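Local atomic coordinates of extracellular solute-binding protein, family 3 (Methylophaga aminisulfidivorans MP, PDB entry 5SV6), a protein that is of unknown function but has a periplasmic binding protein-like architecture and belongs to the bacterial solute-binding protein 3 family. Residues Ser53-Met56 / Pro57-Asn60; Glu64-Glu67 / Asn68-Lys72; Gly174-Asn177 / Tyr178-Leu182. All blocks are in the same frame, centred on the assembly; numbering follows the deposited sequence.

Contact 1. Residues Ser53-Met56 / Pro57-Asn60; sequences SDEM and PYSN
Glu55 and Ser59 pair through their backbones and close a tight beta hairpin whose turn holds a cis peptide bond between Met56 and Pro57. Glu55 N donates to Ser59 O at 2.8 Å. In return Ser59 N donates to Glu55 O at 3.1 Å. Tyr58 and Ser59 both face Glu55, which makes a classic beta bulge. Beyond it, Asp54 and Asn60 form the non-hydrogen-bonded pair.

Side chains pack on both faces. Tyr58 runs alongside Glu55, with CD1 of the ring 3.9 Å from Glu55 CG. On the face of Asp54 and Asn60, the bent selenomethionine Met56 brings SE to 3.7 Å from Asn60 ND2, a van der Waals contact. With CG between the backbone N and the carbonyl carbon (chi1 72°), Asn60 holds its amide on the Met56 side.

One water joins side chains of the two strands. It accepts from Asn60 ND2 at 2.8 Å and gives a weak bond to Asp54 OD1. Asn60 ND2 also donates to Glu64 OE1.

Outside the hairpin, Asp54 forms a salt bridge with Arg194, and Glu55 OE1 accepts from Ala91 N. Met56 and Pro57 pack on helix 216-224, and the start of helix 66-77 lies against the second strand.

Contact 2. Residues Glu64-Glu67 / Asn68-Lys72; sequences EGFE and NQLAK
Asn68 reaches back to Gly65, the N-cap residue of helix 66-77, and bonds its backbone N. Glycine has no side chain to offer in return, so the link is made from the Asn68 side alone. Asn68 has CG anti to its carbonyl carbon (chi1 -59°), which turns the amide toward the start of the helix. There OD1 accepts from Gly65 N at 2.9 Å. The donor is tilted 29° from the carbonyl plane of the amide. The same OD1 also accepts from Asn60 N, while ND2 donates to Ser59 OG. Both ends of this buried amide are therefore satisfied, and these bonds should fix its rotation.

On another side of the helix, Phe66 and Leu70 lie side by side and point the same way. Leu70 CD1 meets the ring at its edge, near the ring plane, 4.0 Å from Phe66 CD1. Both side chains reach helix 276-286, where Phe66 packs on Leu283 and Leu70 on Val282. Ala71 lies against Phe84 and Met108 of the sheet. The helix is thus packed between the sheet and helix 276-286.

The backbone bonds follow the helix. Gly65 O receives weak bonds from the N atoms of Asn68 and Gln69. Leu70 N donates to Phe66 O at 3.1 Å. Leu70 CG also rests close to that oxygen, at 3.3 Å from Phe66 O. One residue further on, Ala71 N donates to Glu67 O at 2.9 Å.

Contact 3. Residues Gly174-Asn177 / Tyr178-Leu182; sequences GNFN and YTMSL
Asn175 and Phe176 offer their carbonyls to Thr179 and Met180 in regular i to i+4 helix bonds. Thr179 N lies 3.0 Å from Asn175 O, and Met180 N lies 2.9 Å from Phe176 O. The following bond, Ser181 N to Asn177 O, is weak.

Among the side chains, Phe176 and Met180, a selenomethionine, make a CH-pi contact. Met180 CG sits over one face of the ring, 3.8 Å from the centroid of Phe176 and 24° off its normal. Its SE continues the Met-aromatic contact obliquely, 4.6 Å from the same Phe176 centroid. Phe176 has CG anti to the backbone N (chi1 -175°), which brings the end of its ring toward Met180.

Asn175 crosses Tyr178 obliquely, with OD1 3.5 Å from Tyr178 CD2. That OD1 also accepts from Phe154 N, and Tyr178 OH bonds Glu203. The helix is thus tied to strand 154-156 and helix 197-206. Thr179 OG1 lies 3.1 Å from Asn175 O.

A water donates to Gly174 O and accepts from Tyr178 N. Near the end of the helix, Ser181 OG donates to Tyr178 O at 2.6 Å. Tyr178 O also accepts from Ser181 N, and two bonds from one residue hold this carbonyl where the regular pattern weakens.

In the fold
From the N terminus, strand 47-52 leads into contact 1, which closes the short hairpin of strands 54-55 and 59-60. A brief loop then enters contact 2, the first turns of helix 66-77. These two contacts touch. Probable hydrogen bonds run from Phe66 N to Pro57 O and from Glu67 N to Tyr58 O, and Met56 packs on Glu64 and Gly65. The hairpin is thus joined to the helix start. Contact 3 follows much later, in helix 172-180, its centre about 24 Å from that of contact 1 and about 32 Å from that of contact 2. The three lie in series, with none nested or crossed. Contacts 2 and 3 sit on opposite sides of the chain's centre.

Contact 1. Residues Ser53-Met56 / Pro57-Asn60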
loop_
_atom_site.group_PDB
_atom_site.type_symbol
_atom_site.label_atom_id
_atom_site.label_comp_id
_atom_site.label_asym_id
_atom_site.label_seq_id
_atom_site.Cartn_x
_atom_site.Cartn_y
_atom_site.Cartn_z
ATOM N N SER A 53 12.793 -7.683 2.162
ATOM C CA SER A 53 13.862 -7.220 3.035
ATOM C C SER A 53 14.072 -5.695 2.973
ATOM O O SER A 53 14.815 -5.141 3.771
ATOM C CB SER A 53 15.155 -7.981 2.743
ATOM O OG SER A 53 15.640 -7.654 1.456
ATOM N N ASP A 54 13.407 -5.017 2.044
ATOM C CA ASP A 54 13.600 -3.571 1.893
ATOM C C ASP A 54 12.375 -2.920 1.272
ATOM O O ASP A 54 12.422 -2.464 0.127
ATOM C CB ASP A 54 14.833 -3.268 1.027
ATOM C CG ASP A 54 15.260 -1.798 1.103
ATOM O OD1 ASP A 54 15.003 -1.152 2.143
ATOM O OD2 ASP A 54 15.854 -1.290 0.126
ATOM N N GLU A 55 11.265 -2.903 2.002
ATOM C CA GLU A 55 10.064 -2.257 1.473
ATOM C C GLU A 55 9.273 -1.556 2.578
ATOM O O GLU A 55 8.140 -1.917 2.876
ATOM C CB GLU A 55 9.181 -3.240 0.690
ATOM C CG GLU A 55 7.951 -2.576 0.067
ATOM C CD GLU A 55 7.726 -2.916 -1.387
ATOM O OE1 GLU A 55 8.656 -3.432 -2.048
ATOM O OE2 GLU A 55 6.600 -2.649 -1.866
HETATM N N MSE A 56 9.900 -0.565 3.198
HETATM C CA MSE A 56 9.234 0.235 4.207
HETATM C C MSE A 56 8.119 1.017 3.521
HETATM O O MSE A 56 8.229 1.342 2.334
HETATM C CB MSE A 56 10.243 1.166 4.895
HETATM C CG MSE A 56 11.243 0.425 5.757
HETATM SE SE MSE A 56 10.356 -0.584 7.174
HETATM C CE MSE A 56 10.162 0.805 8.535
ATOM N N PRO A 57 7.037 1.320 4.254
ATOM C CA PRO A 57 6.891 1.058 5.696
ATOM C C PRO A 57 6.322 -0.332 6.011
ATOM O O PRO A 57 6.111 -0.637 7.180
ATOM C CB PRO A 57 5.916 2.153 6.143
ATOM C CG PRO A 57 5.008 2.334 4.935
ATOM C CD PRO A 57 5.884 2.065 3.708
ATOM N N TYR A 58 6.094 -1.152 4.989
ATOM C CA TYR A 58 5.546 -2.487 5.198
ATOM C C TYR A 58 6.489 -3.410 5.951
ATOM O O TYR A 58 6.078 -4.079 6.901
ATOM C CB TYR A 58 5.198 -3.167 3.864
ATOM C CG TYR A 58 4.216 -2.436 2.970
ATOM C CD1 TYR A 58 4.662 -1.631 1.932
ATOM C CD2 TYR A 58 2.851 -2.594 3.129
ATOM C CE1 TYR A 58 3.777 -0.991 1.091
ATOM C CE2 TYR A 58 1.953 -1.947 2.293
ATOM C CZ TYR A 58 2.424 -1.147 1.283
ATOM O OH TYR A 58 1.527 -0.517 0.447
ATOM N N SER A 59 7.747 -3.462 5.511
ATOM C CA SER A 59 8.640 -4.543 5.900
ATOM C C SER A 59 10.097 -4.203 5.616
ATOM O O SER A 59 10.397 -3.568 4.617
ATOM C CB SER A 59 8.277 -5.818 5.113
ATOM O OG SER A 59 9.184 -6.880 5.386
ATOM N N ASN A 60 10.995 -4.629 6.500
ATOM C CA ASN A 60 12.414 -4.731 6.144
ATOM C C ASN A 60 13.104 -5.859 6.925
ATOM O O ASN A 60 12.527 -6.403 7.865
ATOM C CB ASN A 60 13.159 -3.374 6.250
ATOM C CG ASN A 60 13.400 -2.908 7.699
ATOM O OD1 ASN A 60 13.228 -3.657 8.657
ATOM N ND2 ASN A 60 13.803 -1.641 7.846
HETATM O O HOH W 1 14.746 -0.554 5.452
#

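Contact 2. Residues Glu64-Glu67 / Asn68-Lys72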
loop_
_atom_site.group_PDB
_atom_site.type_symbol
_atom_site.label_atom_id
_atom_site.label_comp_id
_atom_site.label_asym_id
_atom_site.label_seq_id
_atom_site.Cartn_x
_atom_site.Cartn_y
_atom_site.Cartn_z
ATOM N N GLU A 64 11.313 -3.795 11.032
ATOM C CA GLU A 64 10.841 -2.480 11.466
ATOM C C GLU A 64 9.532 -2.028 10.793
ATOM O O GLU A 64 8.952 -1.000 11.167
ATOM C CB GLU A 64 11.939 -1.444 11.247
ATOM C CG GLU A 64 13.178 -1.712 12.086
ATOM C CD GLU A 64 14.342 -0.832 11.704
ATOM O OE1 GLU A 64 14.440 -0.438 10.521
ATOM O OE2 GLU A 64 15.163 -0.533 12.597
ATOM N N GLY A 65 9.058 -2.803 9.823
ATOM C CA GLY A 65 7.856 -2.440 9.095
ATOM C C GLY A 65 6.585 -2.835 9.835
ATOM O O GLY A 65 6.624 -3.713 10.690
ATOM N N PHE A 66 5.457 -2.214 9.496
ATOM C CA PHE A 66 4.204 -2.516 10.202
ATOM C C PHE A 66 3.697 -3.942 9.966
ATOM O O PHE A 66 3.105 -4.549 10.869
ATOM C CB PHE A 66 3.109 -1.442 9.989
ATOM C CG PHE A 66 2.393 -1.511 8.657
ATOM C CD1 PHE A 66 1.341 -2.394 8.457
ATOM C CD2 PHE A 66 2.723 -0.641 7.639
ATOM C CE1 PHE A 66 0.674 -2.436 7.251
ATOM C CE2 PHE A 66 2.063 -0.682 6.435
ATOM C CZ PHE A 66 1.035 -1.580 6.236
ATOM N N GLU A 67 3.944 -4.489 8.780
ATOM C CA GLU A 67 3.568 -5.891 8.532
ATOM C C GLU A 67 4.463 -6.877 9.285
ATOM O O GLU A 67 4.057 -8.021 9.548
ATOM C CB GLU A 67 3.550 -6.224 7.028
ATOM C CG GLU A 67 2.404 -5.556 6.239
ATOM C CD GLU A 67 2.373 -5.976 4.764
ATOM O OE1 GLU A 67 3.344 -6.588 4.274
ATOM O OE2 GLU A 67 1.364 -5.702 4.095
ATOM N N ASN A 68 5.683 -6.460 9.615
ATOM C CA ASN A 68 6.553 -7.317 10.410
ATOM C C ASN A 68 5.956 -7.478 11.811
ATOM O O ASN A 68 5.970 -8.571 12.394
ATOM C CB ASN A 68 7.977 -6.745 10.509
ATOM C CG ASN A 68 8.636 -6.560 9.153
ATOM O OD1 ASN A 68 9.363 -5.588 8.929
ATOM N ND2 ASN A 68 8.387 -7.489 8.241
ATOM N N GLN A 69 5.439 -6.372 12.346
ATOM C CA GLN A 69 4.755 -6.377 13.631
ATOM C C GLN A 69 3.512 -7.256 13.574
ATOM O O GLN A 69 3.239 -8.017 14.499
ATOM C CB GLN A 69 4.315 -4.963 14.017
ATOM C CG GLN A 69 5.362 -4.132 14.701
ATOM C CD GLN A 69 4.727 -3.091 15.603
ATOM O OE1 GLN A 69 4.644 -1.913 15.249
ATOM N NE2 GLN A 69 4.243 -3.527 16.766
ATOM N N LEU A 70 2.751 -7.128 12.495
ATOM C CA LEU A 70 1.535 -7.914 12.326
ATOM C C LEU A 70 1.846 -9.400 12.257
ATOM O O LEU A 70 1.071 -10.219 12.740
ATOM C CB LEU A 70 0.789 -7.484 11.061
ATOM C CG LEU A 70 0.213 -6.068 11.113
ATOM C CD1 LEU A 70 -0.428 -5.694 9.788
ATOM C CD2 LEU A 70 -0.784 -5.929 12.284
ATOM N N ALA A 71 2.978 -9.739 11.646
ATOM C CA ALA A 71 3.373 -11.136 11.494
ATOM C C ALA A 71 3.655 -11.753 12.863
ATOM O O ALA A 71 3.314 -12.908 13.127
ATOM C CB ALA A 71 4.608 -11.240 10.596
ATOM N N LYS A 72 4.287 -10.969 13.727
ATOM C CA LYS A 72 4.591 -11.409 15.090
ATOM C C LYS A 72 3.298 -11.670 15.877
ATOM O O LYS A 72 3.145 -12.718 16.517
ATOM C CB LYS A 72 5.527 -10.385 15.758
ATOM C CG LYS A 72 5.771 -10.488 17.276
ATOM C CD LYS A 72 5.945 -11.895 17.798
ATOM C CE LYS A 72 7.009 -12.695 17.077
ATOM N NZ LYS A 72 6.418 -14.043 16.773
HETATM O O HOH W 2 6.904 -0.508 13.356
#

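Contact 3. Residues Gly174-Asn177 / Tyr178-Leu182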
loop_
_atom_site.group_PDB
_atom_site.type_symbol
_atom_site.label_atom_id
_atom_site.label_comp_id
_atom_site.label_asym_id
_atom_site.label_seq_id
_atom_site.Cartn_x
_atom_site.Cartn_y
_atom_site.Cartn_z
ATOM N N GLY A 174 0.887 15.333 -19.397
ATOM C CA GLY A 174 1.714 16.444 -18.959
ATOM C C GLY A 174 2.480 16.147 -17.688
ATOM O O GLY A 174 3.396 16.882 -17.324
ATOM N N ASN A 175 2.109 15.060 -17.017
ATOM C CA ASN A 175 2.746 14.674 -15.752
ATOM C C ASN A 175 3.676 13.470 -15.913
ATOM O O ASN A 175 4.362 13.075 -14.980
ATOM C CB ASN A 175 1.664 14.376 -14.702
ATOM C CG ASN A 175 2.235 14.119 -13.324
ATOM O OD1 ASN A 175 2.798 15.014 -12.701
ATOM N ND2 ASN A 175 2.060 12.897 -12.828
ATOM N N PHE A 176 3.711 12.900 -17.108
ATOM C CA PHE A 176 4.452 11.663 -17.335
ATOM C C PHE A 176 5.948 11.794 -17.032
ATOM O O PHE A 176 6.507 10.981 -16.298
ATOM C CB PHE A 176 4.240 11.186 -18.774
ATOM C CG PHE A 176 4.872 9.861 -19.075
ATOM C CD1 PHE A 176 6.142 9.792 -19.633
ATOM C CD2 PHE A 176 4.192 8.680 -18.811
ATOM C CE1 PHE A 176 6.722 8.564 -19.921
ATOM C CE2 PHE A 176 4.771 7.446 -19.090
ATOM C CZ PHE A 176 6.032 7.389 -19.643
ATOM N N ASN A 177 6.599 12.802 -17.613
ATOM C CA ASN A 177 8.027 13.002 -17.367
ATOM C C ASN A 177 8.343 13.172 -15.876
ATOM O O ASN A 177 9.300 12.593 -15.370
ATOM C CB ASN A 177 8.582 14.184 -18.173
ATOM C CG ASN A 177 8.502 13.958 -19.672
ATOM O OD1 ASN A 177 8.398 12.826 -20.139
ATOM N ND2 ASN A 177 8.542 15.044 -20.432
ATOM N N TYR A 178 7.528 13.949 -15.171
ATOM C CA TYR A 178 7.691 14.080 -13.727
ATOM C C TYR A 178 7.613 12.730 -12.990
ATOM O O TYR A 178 8.480 12.410 -12.184
ATOM C CB TYR A 178 6.659 15.047 -13.151
ATOM C CG TYR A 178 6.780 15.185 -11.654
ATOM C CD1 TYR A 178 7.967 15.617 -11.080
ATOM C CD2 TYR A 178 5.723 14.867 -10.816
ATOM C CE1 TYR A 178 8.099 15.742 -9.715
ATOM C CE2 TYR A 178 5.843 14.995 -9.434
ATOM C CZ TYR A 178 7.040 15.431 -8.894
ATOM O OH TYR A 178 7.179 15.554 -7.535
ATOM N N THR A 179 6.584 11.943 -13.293
ATOM C CA THR A 179 6.377 10.627 -12.665
ATOM C C THR A 179 7.536 9.660 -12.937
ATOM O O THR A 179 7.982 8.915 -12.046
ATOM C CB THR A 179 5.069 9.985 -13.185
ATOM O OG1 THR A 179 3.957 10.825 -12.845
ATOM C CG2 THR A 179 4.857 8.605 -12.577
HETATM N N MSE A 180 8.027 9.678 -14.173
HETATM C CA MSE A 180 9.145 8.824 -14.575
HETATM C C MSE A 180 10.485 9.247 -13.955
HETATM O O MSE A 180 11.443 8.475 -13.969
HETATM C CB MSE A 180 9.286 8.805 -16.093
HETATM C CG MSE A 180 8.154 8.119 -16.803
HETATM SE SE MSE A 180 7.874 6.278 -16.184
HETATM C CE MSE A 180 6.276 6.548 -15.103
ATOM N N SER A 181 10.560 10.477 -13.454
ATOM C CA SER A 181 11.769 10.955 -12.780
ATOM C C SER A 181 11.816 10.442 -11.341
ATOM O O SER A 181 12.846 10.551 -10.667
ATOM C CB SER A 181 11.837 12.487 -12.785
ATOM O OG SER A 181 10.981 13.070 -11.803
ATOM N N LEU A 182 10.693 9.897 -10.873
ATOM C CA LEU A 182 10.567 9.462 -9.476
ATOM C C LEU A 182 10.541 7.944 -9.290
ATOM O O LEU A 182 11.035 7.437 -8.295
ATOM C CB LEU A 182 9.298 10.037 -8.837
ATOM C CG LEU A 182 9.186 11.554 -8.701
ATOM C CD1 LEU A 182 7.781 11.956 -8.279
ATOM C CD2 LEU A 182 10.218 12.081 -7.712
HETATM O O HOH W 3 5.894 15.930 -16.304
#